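Local coordinates for programmed cell death 6-interacting protein (Homo sapiens, PDB 5WA1), which helps sort cargo into intralumenal vesicles of multivesicular bodies and acts in cytokinesis, membrane repair and apoptosis, and is represented here by its CHMP4-interacting Bro1 domain, at residues V36-P41 and I110-F114; E100-P104 and D374-M379; P264-A268 and Y312-V316; C271-A275 and L304-V308. One frame throughout, in Å; residues are numbered along the deposited sequence.

The four contacts illustrate how an elongated, mostly helical Bro1 domain is tied together at two distant places. Contacts 1 and 2 lie about 16 Å apart between centres and touch through Ile110 and Pro104. Contacts 3 and 4, about 10 Å apart between centres, share helix 262-287 and meet where Val316 packs on Val308 and Ile272. The two pairs sit on opposite sides of the chain's centre, 45 to 53 Å apart between centres. In sequence, contact 1 crosses contact 2, whose long loop encloses contact 3, which encloses contact 4. Residues 374-379 bring the chain's end back beside early segments; they and contacts 3 and 4 lie in the region that interacts with CHMP4 proteins.

Contact 1: residues V36-P41 and I110-F114; sequences VDLAKP and ICLTF
Leu112 is the side chain round which Val36, Leu38 and Pro41 gather, and its course can be followed outward atom by atom. The first torsion, chi1 -104°, is far from a staggered value, and it swings the isobutyl group from the loop 110-114 toward the segment that leads into helix 39-49. Leu112 CB has no near partner in segment 36-41 and serves to carry the branch outward. At the branch point, Leu112 CG faces the proline ring, 4.0 Å from Pro41 CG. Beyond it the two methyls part company. Leu112 CD1 ends 3.7 Å from Leu38 CD2, the two side chains crossing at about a right angle. Leu112 CD2 has more neighbours: it lies 3.6 Å from Val36 CG1, is also in contact with Leu38 CD2, and has Pro41 CG at 3.9 Å.

The remaining contacts extend this apolar line along both segments. Pro41 CB rests on Ile110 CG2 at 4.0 Å, while its ring also brushes the carbonyl oxygen of Cys111. Toward the other end, Val36 CG2 packs against Thr113 O. Leu38 CD2 approaches Phe114 CE1 at 3.8 Å, close to the ring plane. Contact between the segments therefore rests on packing, while Asp37 OD1 caps the incoming helix through a weak bond from Ala39 N.

Helix 56-75 packs beside the contact, with Leu67 on Leu38 and Arg71 on Phe114. Phe114 opens strand 114-117, is bonded through its backbone to Leu134 of the antiparallel partner strand, and packs on Leu137 of helix 137-157.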
loop_
_atom_site.group_PDB
_atom_site.type_symbol
_atom_site.label_atom_id
_atom_site.label_comp_id
_atom_site.label_asym_id
_atom_site.label_seq_id
_atom_site.Cartn_x
_atom_site.Cartn_y
_atom_site.Cartn_z
ATOM N N VAL A 36 -25.824 -8.773 5.298
ATOM C CA VAL A 36 -26.077 -10.189 5.546
ATOM C C VAL A 36 -26.417 -10.389 7.020
ATOM O O VAL A 36 -25.770 -9.813 7.899
ATOM C CB VAL A 36 -24.860 -11.050 5.139
ATOM C CG1 VAL A 36 -24.963 -12.444 5.728
ATOM C CG2 VAL A 36 -24.755 -11.122 3.622
ATOM N N ASP A 37 -27.432 -11.210 7.288
ATOM C CA ASP A 37 -27.803 -11.565 8.658
ATOM C C ASP A 37 -26.915 -12.718 9.115
ATOM O O ASP A 37 -27.228 -13.894 8.916
ATOM C CB ASP A 37 -29.280 -11.938 8.749
ATOM C CG ASP A 37 -29.686 -12.369 10.149
ATOM O OD1 ASP A 37 -28.963 -12.027 11.109
ATOM O OD2 ASP A 37 -30.722 -13.050 10.289
ATOM N N LEU A 38 -25.791 -12.375 9.747
ATOM C CA LEU A 38 -24.886 -13.403 10.254
ATOM C C LEU A 38 -25.497 -14.187 11.406
ATOM O O LEU A 38 -25.138 -15.351 11.618
ATOM C CB LEU A 38 -23.570 -12.777 10.712
ATOM C CG LEU A 38 -22.558 -12.396 9.642
ATOM C CD1 LEU A 38 -21.216 -12.053 10.296
ATOM C CD2 LEU A 38 -22.416 -13.526 8.639
ATOM N N ALA A 39 -26.405 -13.568 12.160
ATOM C CA ALA A 39 -26.874 -14.165 13.403
ATOM C C ALA A 39 -27.658 -15.448 13.147
ATOM O O ALA A 39 -27.295 -16.519 13.646
ATOM C CB ALA A 39 -27.723 -13.155 14.179
ATOM N N LYS A 40 -28.723 -15.358 12.346
ATOM C CA LYS A 40 -29.666 -16.465 12.184
ATOM C C LYS A 40 -29.014 -17.798 11.819
ATOM O O LYS A 40 -29.303 -18.799 12.495
ATOM C CB LYS A 40 -30.727 -16.064 11.151
ATOM C CG LYS A 40 -32.036 -16.831 11.271
ATOM C CD LYS A 40 -33.103 -16.238 10.363
ATOM C CE LYS A 40 -34.491 -16.735 10.738
ATOM N NZ LYS A 40 -34.885 -16.303 12.107
ATOM N N PRO A 41 -28.147 -17.895 10.799
ATOM C CA PRO A 41 -27.563 -19.207 10.473
ATOM C C PRO A 41 -26.616 -19.736 11.537
ATOM O O PRO A 41 -26.362 -20.947 11.566
ATOM C CB PRO A 41 -26.815 -18.947 9.153
ATOM C CG PRO A 41 -27.328 -17.636 8.649
ATOM C CD PRO A 41 -27.670 -16.855 9.871
ATOM N N ILE A 110 -24.125 -24.761 7.023
ATOM C CA ILE A 110 -24.448 -23.394 7.413
ATOM C C ILE A 110 -24.560 -22.587 6.125
ATOM O O ILE A 110 -23.559 -22.350 5.439
ATOM C CB ILE A 110 -23.400 -22.798 8.363
ATOM C CG1 ILE A 110 -23.484 -23.438 9.752
ATOM C CG2 ILE A 110 -23.596 -21.299 8.497
ATOM C CD1 ILE A 110 -22.654 -24.689 9.922
ATOM N N CYS A 111 -25.783 -22.188 5.776
ATOM C CA CYS A 111 -26.025 -21.437 4.547
ATOM C C CYS A 111 -25.770 -19.959 4.817
ATOM O O CYS A 111 -26.555 -19.294 5.501
ATOM C CB CYS A 111 -27.441 -21.677 4.032
ATOM S SG CYS A 111 -28.773 -21.383 5.220
ATOM N N LEU A 112 -24.661 -19.454 4.288
ATOM C CA LEU A 112 -24.280 -18.054 4.419
ATOM C C LEU A 112 -23.670 -17.632 3.098
ATOM O O LEU A 112 -22.664 -18.209 2.685
ATOM C CB LEU A 112 -23.274 -17.851 5.554
ATOM C CG LEU A 112 -23.745 -17.255 6.879
ATOM C CD1 LEU A 112 -22.565 -17.117 7.824
ATOM C CD2 LEU A 112 -24.409 -15.912 6.650
ATOM N N THR A 113 -24.266 -16.643 2.434
ATOM C CA THR A 113 -23.787 -16.180 1.136
ATOM C C THR A 113 -23.363 -14.720 1.230
ATOM O O THR A 113 -24.178 -13.840 1.528
ATOM C CB THR A 113 -24.849 -16.356 0.050
ATOM O OG1 THR A 113 -25.054 -17.755 -0.192
ATOM C CG2 THR A 113 -24.395 -15.689 -1.240
ATOM N N PHE A 114 -22.091 -14.468 0.962
ATOM C CA PHE A 114 -21.557 -13.116 0.951
ATOM C C PHE A 114 -21.468 -12.636 -0.489
ATOM O O PHE A 114 -20.941 -13.345 -1.357
ATOM C CB PHE A 114 -20.188 -13.064 1.624
ATOM C CG PHE A 114 -20.162 -13.711 2.979
ATOM C CD1 PHE A 114 -20.602 -13.026 4.101
ATOM C CD2 PHE A 114 -19.697 -15.008 3.127
ATOM C CE1 PHE A 114 -20.575 -13.626 5.351
ATOM C CE2 PHE A 114 -19.667 -15.615 4.369
ATOM C CZ PHE A 114 -20.106 -14.924 5.482
#

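Contact 2: residues E100-P104 and D374-M379; sequences EPKFP and DLFEKM
Phe103 and Phe376 form a T-shaped pair, the edge of Phe103 directed at a face of Phe376. Their centroids are 5.3 Å apart and the planes stand at 88°, with Phe103 CZ reaching to 3.8 Å from Phe376 CE2.

A CH-pi contact adds a second kind of aromatic interaction. The extended chain of Met379 carries its terminal methyl over one face of Phe103, with Met379 CE 4.0 Å from the ring centroid and displaced toward the rim. The sulfur follows more obliquely, making this a Met-aromatic contact led by the methyl. Apolar packing continues where the aliphatic part of Lys102 lies by Met379 (Lys102 CG to Met379 CG 4.4 Å), and Lys102 CE comes near Phe376 O.

Polar interactions order segment 374-379 from within. Asp374 OD1 accepts from Phe376 N at 2.9 Å in a nearly straight bond (171°) that arrives from above the carboxylate plane, and it also receives a bond from Gln95 NE2. Lys102, its chain bent at chi2 (70°) and again at chi4, crosses the Asp374 side chain at a slant, and Lys102 NZ stays 5.1 Å from Asp374 OD2.

The bond to Phe376 N defines an Asx turn, superposed on a type I beta turn from Asp374 to Glu377. This turn sets Phe376 against the loop after helix 83-97, and an inverse gamma turn centred on Lys378 follows before Met379.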
loop_
_atom_site.group_PDB
_atom_site.type_symbol
_atom_site.label_atom_id
_atom_site.label_comp_id
_atom_site.label_asym_id
_atom_site.label_seq_id
_atom_site.Cartn_x
_atom_site.Cartn_y
_atom_site.Cartn_z
ATOM N N GLU A 100 -13.756 -19.804 11.714
ATOM C CA GLU A 100 -13.677 -20.911 10.763
ATOM C C GLU A 100 -13.483 -22.274 11.419
ATOM O O GLU A 100 -14.176 -23.223 11.026
ATOM C CB GLU A 100 -12.562 -20.621 9.748
ATOM C CG GLU A 100 -12.264 -21.775 8.809
ATOM C CD GLU A 100 -11.162 -21.453 7.821
ATOM O OE1 GLU A 100 -10.616 -20.329 7.882
ATOM O OE2 GLU A 100 -10.842 -22.326 6.985
ATOM N N PRO A 101 -12.591 -22.451 12.404
ATOM C CA PRO A 101 -12.509 -23.767 13.054
ATOM C C PRO A 101 -13.691 -24.073 13.957
ATOM O O PRO A 101 -14.100 -25.238 14.045
ATOM C CB PRO A 101 -11.198 -23.688 13.855
ATOM C CG PRO A 101 -10.449 -22.534 13.274
ATOM C CD PRO A 101 -11.498 -21.567 12.846
ATOM N N LYS A 102 -14.256 -23.066 14.628
ATOM C CA LYS A 102 -15.277 -23.323 15.642
ATOM C C LYS A 102 -16.593 -23.794 15.033
ATOM O O LYS A 102 -17.353 -24.512 15.694
ATOM C CB LYS A 102 -15.513 -22.071 16.491
ATOM C CG LYS A 102 -14.567 -21.902 17.679
ATOM C CD LYS A 102 -13.144 -21.575 17.246
ATOM C CE LYS A 102 -12.275 -21.198 18.436
ATOM N NZ LYS A 102 -12.295 -22.243 19.497
ATOM N N PHE A 103 -16.887 -23.407 13.793
ATOM C CA PHE A 103 -18.165 -23.758 13.202
ATOM C C PHE A 103 -17.973 -24.583 11.936
ATOM O O PHE A 103 -17.059 -24.309 11.151
ATOM C CB PHE A 103 -18.983 -22.504 12.869
ATOM C CG PHE A 103 -19.463 -21.757 14.079
ATOM C CD1 PHE A 103 -18.631 -20.865 14.736
ATOM C CD2 PHE A 103 -20.748 -21.950 14.560
ATOM C CE1 PHE A 103 -19.072 -20.177 15.850
ATOM C CE2 PHE A 103 -21.195 -21.265 15.673
ATOM C CZ PHE A 103 -20.357 -20.377 16.319
ATOM N N PRO A 104 -18.817 -25.598 11.712
ATOM C CA PRO A 104 -18.687 -26.417 10.498
ATOM C C PRO A 104 -18.979 -25.639 9.223
ATOM O O PRO A 104 -19.999 -25.870 8.565
ATOM C CB PRO A 104 -19.719 -27.533 10.720
ATOM C CG PRO A 104 -19.962 -27.552 12.200
ATOM C CD PRO A 104 -19.834 -26.128 12.634
ATOM N N ASP A 374 -11.709 -12.743 21.198
ATOM C CA ASP A 374 -12.611 -13.597 20.429
ATOM C C ASP A 374 -13.950 -13.717 21.143
ATOM O O ASP A 374 -14.007 -14.020 22.336
ATOM C CB ASP A 374 -11.984 -14.981 20.214
ATOM C CG ASP A 374 -12.911 -15.957 19.469
ATOM O OD1 ASP A 374 -13.894 -15.516 18.835
ATOM O OD2 ASP A 374 -12.645 -17.179 19.509
ATOM N N LEU A 375 -15.033 -13.466 20.401
ATOM C CA LEU A 375 -16.374 -13.572 20.956
ATOM C C LEU A 375 -16.786 -15.018 21.209
ATOM O O LEU A 375 -17.746 -15.254 21.949
ATOM C CB LEU A 375 -17.378 -12.905 20.016
ATOM C CG LEU A 375 -17.402 -11.377 19.988
ATOM C CD1 LEU A 375 -18.170 -10.888 18.769
ATOM C CD2 LEU A 375 -18.016 -10.828 21.261
ATOM N N PHE A 376 -16.090 -15.982 20.614
ATOM C CA PHE A 376 -16.374 -17.401 20.784
ATOM C C PHE A 376 -15.166 -18.123 21.369
ATOM O O PHE A 376 -14.866 -19.264 21.009
ATOM C CB PHE A 376 -16.789 -18.032 19.458
ATOM C CG PHE A 376 -17.996 -17.394 18.832
ATOM C CD1 PHE A 376 -17.859 -16.332 17.955
ATOM C CD2 PHE A 376 -19.269 -17.860 19.119
ATOM C CE1 PHE A 376 -18.969 -15.743 17.377
ATOM C CE2 PHE A 376 -20.384 -17.275 18.544
ATOM C CZ PHE A 376 -20.232 -16.215 17.671
ATOM N N GLU A 377 -14.460 -17.456 22.284
ATOM C CA GLU A 377 -13.219 -18.012 22.816
ATOM C C GLU A 377 -13.482 -19.204 23.727
ATOM O O GLU A 377 -12.700 -20.161 23.742
ATOM C CB GLU A 377 -12.441 -16.932 23.565
ATOM C CG GLU A 377 -11.088 -17.394 24.075
ATOM C CD GLU A 377 -10.349 -16.313 24.833
ATOM O OE1 GLU A 377 -10.920 -15.220 25.018
ATOM O OE2 GLU A 377 -9.195 -16.558 25.245
ATOM N N LYS A 378 -14.568 -19.163 24.497
ATOM C CA LYS A 378 -14.953 -20.281 25.359
ATOM C C LYS A 378 -15.801 -21.284 24.574
ATOM O O LYS A 378 -16.951 -21.569 24.905
ATOM C CB LYS A 378 -15.698 -19.772 26.586
ATOM C CG LYS A 378 -14.909 -18.838 27.479
ATOM C CD LYS A 378 -15.739 -18.466 28.690
ATOM C CE LYS A 378 -15.022 -17.491 29.603
ATOM N NZ LYS A 378 -15.842 -17.210 30.818
ATOM N N MET A 379 -15.205 -21.822 23.516
ATOM C CA MET A 379 -15.923 -22.733 22.633
ATOM C C MET A 379 -14.974 -23.688 21.914
ATOM O O MET A 379 -14.629 -24.748 22.443
ATOM C CB MET A 379 -16.747 -21.936 21.622
ATOM C CG MET A 379 -17.635 -22.776 20.729
ATOM S SD MET A 379 -18.817 -21.758 19.826
ATOM C CE MET A 379 -19.447 -22.947 18.647
#

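Contact 3: residues P264-A268 and Y312-V316; sequences PVLAA and YDEYV
Similar first torsions, chi1 -55° in Tyr312 and -58° in Tyr315, place CG of each tyrosine beside its backbone N and anti to the carbonyl carbon, from where both rings reach Pro264. The ring of Tyr315 receives the proline over a face: Pro264 CG lies 3.6 Å from the centroid, only 16° from the ring normal, a CH-pi contact. Tyr312 meets the same proline differently: its CD1 packs 3.8 Å from Pro264 CB, and Pro264 O lies over its ring face, offset toward the rim.

These residues join the early turns of helix 262-287 to the connection that follows helix 291-311, at the open end, away from the 287-291 connection, of an antiparallel helical hairpin of the Bro1 domain. At Tyr312 the chain leaves helical geometry, and its carbonyl oxygen accepts from Tyr315 N and Val316 N, two bonds that probably help to fix the bend carrying both tyrosines.

One turn further along the helix, the small alanines allow close approach. Ala267 CB comes to 3.4 Å from Tyr312 OH, while Ala268 CB is 3.9 Å from Tyr312 CD2 and touches Val316 CG2 at 4.0 Å. Val316 also packs on Thr24, and Val265 on Ile26.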
loop_
_atom_site.group_PDB
_atom_site.type_symbol
_atom_site.label_atom_id
_atom_site.label_comp_id
_atom_site.label_asym_id
_atom_site.label_seq_id
_atom_site.Cartn_x
_atom_site.Cartn_y
_atom_site.Cartn_z
ATOM N N PRO A 264 0.154 6.290 -15.175
ATOM C CA PRO A 264 1.002 7.486 -15.316
ATOM C C PRO A 264 1.647 7.924 -14.018
ATOM O O PRO A 264 2.786 8.411 -14.043
ATOM C CB PRO A 264 0.031 8.548 -15.853
ATOM C CG PRO A 264 -1.322 8.058 -15.446
ATOM C CD PRO A 264 -1.231 6.573 -15.596
ATOM N N VAL A 265 0.968 7.758 -12.881
ATOM C CA VAL A 265 1.565 8.177 -11.623
ATOM C C VAL A 265 2.767 7.307 -11.287
ATOM O O VAL A 265 3.803 7.809 -10.828
ATOM C CB VAL A 265 0.521 8.171 -10.494
ATOM C CG1 VAL A 265 1.211 8.369 -9.144
ATOM C CG2 VAL A 265 -0.490 9.276 -10.723
ATOM N N LEU A 266 2.660 5.997 -11.511
ATOM C CA LEU A 266 3.794 5.111 -11.257
ATOM C C LEU A 266 4.974 5.448 -12.163
ATOM O O LEU A 266 6.125 5.471 -11.716
ATOM C CB LEU A 266 3.380 3.657 -11.476
ATOM C CG LEU A 266 2.354 3.104 -10.483
ATOM C CD1 LEU A 266 1.983 1.662 -10.881
ATOM C CD2 LEU A 266 2.908 3.180 -9.075
ATOM N N ALA A 267 4.704 5.653 -13.456
ATOM C CA ALA A 267 5.764 6.028 -14.394
ATOM C C ALA A 267 6.433 7.336 -13.976
ATOM O O ALA A 267 7.669 7.448 -13.974
ATOM C CB ALA A 267 5.188 6.138 -15.803
ATOM N N ALA A 268 5.633 8.336 -13.602
ATOM C CA ALA A 268 6.194 9.608 -13.166
ATOM C C ALA A 268 7.050 9.433 -11.915
ATOM O O ALA A 268 8.173 9.943 -11.844
ATOM C CB ALA A 268 5.077 10.619 -12.915
ATOM N N TYR A 312 3.697 13.720 -18.048
ATOM C CA TYR A 312 2.798 13.427 -16.940
ATOM C C TYR A 312 2.401 14.708 -16.225
ATOM O O TYR A 312 2.231 14.738 -15.004
ATOM C CB TYR A 312 3.451 12.421 -15.998
ATOM C CG TYR A 312 3.883 11.177 -16.738
ATOM C CD1 TYR A 312 2.950 10.405 -17.420
ATOM C CD2 TYR A 312 5.215 10.782 -16.770
ATOM C CE1 TYR A 312 3.327 9.269 -18.108
ATOM C CE2 TYR A 312 5.601 9.643 -17.465
ATOM C CZ TYR A 312 4.656 8.895 -18.127
ATOM O OH TYR A 312 5.022 7.762 -18.816
ATOM N N ASP A 313 2.226 15.771 -17.015
ATOM C CA ASP A 313 2.040 17.114 -16.477
ATOM C C ASP A 313 0.773 17.219 -15.644
ATOM O O ASP A 313 0.736 17.955 -14.651
ATOM C CB ASP A 313 2.007 18.123 -17.625
ATOM C CG ASP A 313 1.878 19.553 -17.143
ATOM O OD1 ASP A 313 0.736 20.013 -16.931
ATOM O OD2 ASP A 313 2.922 20.219 -16.975
ATOM N N GLU A 314 -0.284 16.507 -16.035
ATOM C CA GLU A 314 -1.537 16.601 -15.300
ATOM C C GLU A 314 -1.572 15.724 -14.055
ATOM O O GLU A 314 -2.566 15.770 -13.325
ATOM C CB GLU A 314 -2.720 16.261 -16.216
ATOM C CG GLU A 314 -2.561 14.995 -17.042
ATOM C CD GLU A 314 -3.828 14.638 -17.812
ATOM O OE1 GLU A 314 -4.895 14.497 -17.175
ATOM O OE2 GLU A 314 -3.757 14.510 -19.053
ATOM N N TYR A 315 -0.516 14.951 -13.775
ATOM C CA TYR A 315 -0.501 14.062 -12.622
ATOM C C TYR A 315 0.505 14.449 -11.546
ATOM O O TYR A 315 0.308 14.076 -10.383
ATOM C CB TYR A 315 -0.221 12.613 -13.062
ATOM C CG TYR A 315 -1.225 12.069 -14.058
ATOM C CD1 TYR A 315 -2.446 11.553 -13.636
ATOM C CD2 TYR A 315 -0.955 12.079 -15.420
ATOM C CE1 TYR A 315 -3.370 11.064 -14.543
ATOM C CE2 TYR A 315 -1.869 11.589 -16.335
ATOM C CZ TYR A 315 -3.074 11.084 -15.894
ATOM O OH TYR A 315 -3.984 10.600 -16.805
ATOM N N VAL A 316 1.566 15.184 -11.891
ATOM C CA VAL A 316 2.571 15.622 -10.927
ATOM C C VAL A 316 2.981 17.056 -11.234
ATOM O O VAL A 316 2.843 17.541 -12.357
ATOM C CB VAL A 316 3.823 14.721 -10.919
ATOM C CG1 VAL A 316 3.541 13.419 -10.181
ATOM C CG2 VAL A 316 4.278 14.456 -12.342
#

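Contact 4: residues C271-A275 and L304-V308; sequences CIMQA and LIKTV
Cys271 and Val308 make the closest atomic approach between segments 271-275 and 304-308, in an antiparallel helical hairpin where helix 262-287 packs against helix 291-311. The axes of these two short segments approach to 9.0 Å, and their N-to-C directions make an angle of 157°. Cys271 CB and Val308 CG2 are only 3.4 Å apart, tighter than ordinary carbon packing.

From this partly exposed cysteine the contact runs into its buried part. The other methyl of the valine, Val308 CG1, faces Ile272 CG1 at 4.1 Å, the two side chains crossing at about a right angle. Ile305 is bent at its second torsion (chi2 -53°), which turns CD1 back toward the partner helix and into contact with both Ala275 CB and Ile272 CG1. The alanine is short enough to admit this branched neighbour, with Ala275 CB 3.7 Å from Ile305 CG1. Val316 and Val318 of the following loop and Phe321 of helix 319-340 pack on these residues.

The other flank is partly exposed, and Leu304 spans it against Gln274 and the backbone of Ala275. Leu304 crosses Gln274 at about a right angle, its CD1 3.6 Å from Ala275 N and 3.7 Å from Gln274 CB. The second methyl turns toward the amide end of the glutamine, with Leu304 CD2 3.8 Å from Gln274 OE1.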
loop_
_atom_site.group_PDB
_atom_site.type_symbol
_atom_site.label_atom_id
_atom_site.label_comp_id
_atom_site.label_asym_id
_atom_site.label_seq_id
_atom_site.Cartn_x
_atom_site.Cartn_y
_atom_site.Cartn_z
ATOM N N CYS A 271 10.483 7.979 -12.523
ATOM C CA CYS A 271 11.443 8.961 -13.027
ATOM C C CYS A 271 11.771 10.027 -11.987
ATOM O O CYS A 271 12.917 10.495 -11.920
ATOM C CB CYS A 271 10.909 9.608 -14.304
ATOM S SG CYS A 271 10.716 8.467 -15.684
ATOM N N ILE A 272 10.784 10.460 -11.190
ATOM C CA ILE A 272 11.061 11.451 -10.157
ATOM C C ILE A 272 12.023 10.883 -9.130
ATOM O O ILE A 272 12.910 11.587 -8.634
ATOM C CB ILE A 272 9.762 11.941 -9.489
ATOM C CG1 ILE A 272 8.958 12.817 -10.449
ATOM C CG2 ILE A 272 10.069 12.716 -8.186
ATOM C CD1 ILE A 272 7.487 12.975 -10.036
ATOM N N MET A 273 11.869 9.621 -8.798
ATOM C CA MET A 273 12.750 9.044 -7.832
ATOM C C MET A 273 14.152 8.891 -8.403
ATOM O O MET A 273 15.094 9.135 -7.718
ATOM C CB MET A 273 12.193 7.765 -7.260
ATOM C CG MET A 273 10.996 7.933 -6.350
ATOM S SD MET A 273 11.128 9.136 -5.030
ATOM C CE MET A 273 12.208 8.324 -3.925
ATOM N N GLN A 274 14.285 8.466 -9.647
ATOM C CA GLN A 274 15.616 8.403 -10.248
ATOM C C GLN A 274 16.278 9.775 -10.252
ATOM O O GLN A 274 17.469 9.893 -9.958
ATOM C CB GLN A 274 15.547 7.841 -11.671
ATOM C CG GLN A 274 15.220 6.346 -11.736
ATOM C CD GLN A 274 15.530 5.731 -13.091
ATOM O OE1 GLN A 274 15.554 6.421 -14.110
ATOM N NE2 GLN A 274 15.781 4.428 -13.103
ATOM N N ALA A 275 15.513 10.825 -10.563
ATOM C CA ALA A 275 16.042 12.186 -10.536
ATOM C C ALA A 275 16.450 12.612 -9.126
ATOM O O ALA A 275 17.465 13.298 -8.946
ATOM C CB ALA A 275 15.003 13.152 -11.112
ATOM N N LEU A 304 15.483 13.651 -16.798
ATOM C CA LEU A 304 14.379 12.876 -16.232
ATOM C C LEU A 304 13.204 13.770 -15.854
ATOM O O LEU A 304 12.044 13.432 -16.126
ATOM C CB LEU A 304 14.869 12.100 -15.007
ATOM C CG LEU A 304 15.807 10.927 -15.286
ATOM C CD1 LEU A 304 16.555 10.493 -14.014
ATOM C CD2 LEU A 304 15.003 9.759 -15.877
ATOM N N ILE A 305 13.483 14.918 -15.231
ATOM C CA ILE A 305 12.417 15.810 -14.786
ATOM C C ILE A 305 11.753 16.507 -15.967
ATOM O O ILE A 305 10.531 16.730 -15.958
ATOM C CB ILE A 305 12.978 16.803 -13.749
ATOM C CG1 ILE A 305 13.153 16.093 -12.409
ATOM C CG2 ILE A 305 12.068 18.005 -13.566
ATOM C CD1 ILE A 305 11.888 15.377 -11.930
ATOM N N LYS A 306 12.523 16.839 -17.008
ATOM C CA LYS A 306 11.918 17.391 -18.219
ATOM C C LYS A 306 10.957 16.394 -18.859
ATOM O O LYS A 306 9.884 16.777 -19.344
ATOM C CB LYS A 306 13.008 17.795 -19.213
ATOM C CG LYS A 306 12.492 18.415 -20.506
ATOM C CD LYS A 306 13.648 18.812 -21.409
ATOM C CE LYS A 306 13.176 19.123 -22.820
ATOM N NZ LYS A 306 14.333 19.297 -23.742
ATOM N N THR A 307 11.321 15.109 -18.869
ATOM C CA THR A 307 10.446 14.104 -19.471
ATOM C C THR A 307 9.154 13.953 -18.678
ATOM O O THR A 307 8.078 13.757 -19.259
ATOM C CB THR A 307 11.184 12.767 -19.578
ATOM O OG1 THR A 307 12.401 12.950 -20.311
ATOM C CG2 THR A 307 10.340 11.749 -20.312
ATOM N N VAL A 308 9.240 14.050 -17.352
ATOM C CA VAL A 308 8.056 13.966 -16.503
ATOM C C VAL A 308 7.180 15.197 -16.683
ATOM O O VAL A 308 5.944 15.102 -16.715
ATOM C CB VAL A 308 8.485 13.777 -15.038
ATOM C CG1 VAL A 308 7.298 13.889 -14.094
ATOM C CG2 VAL A 308 9.154 12.442 -14.879
#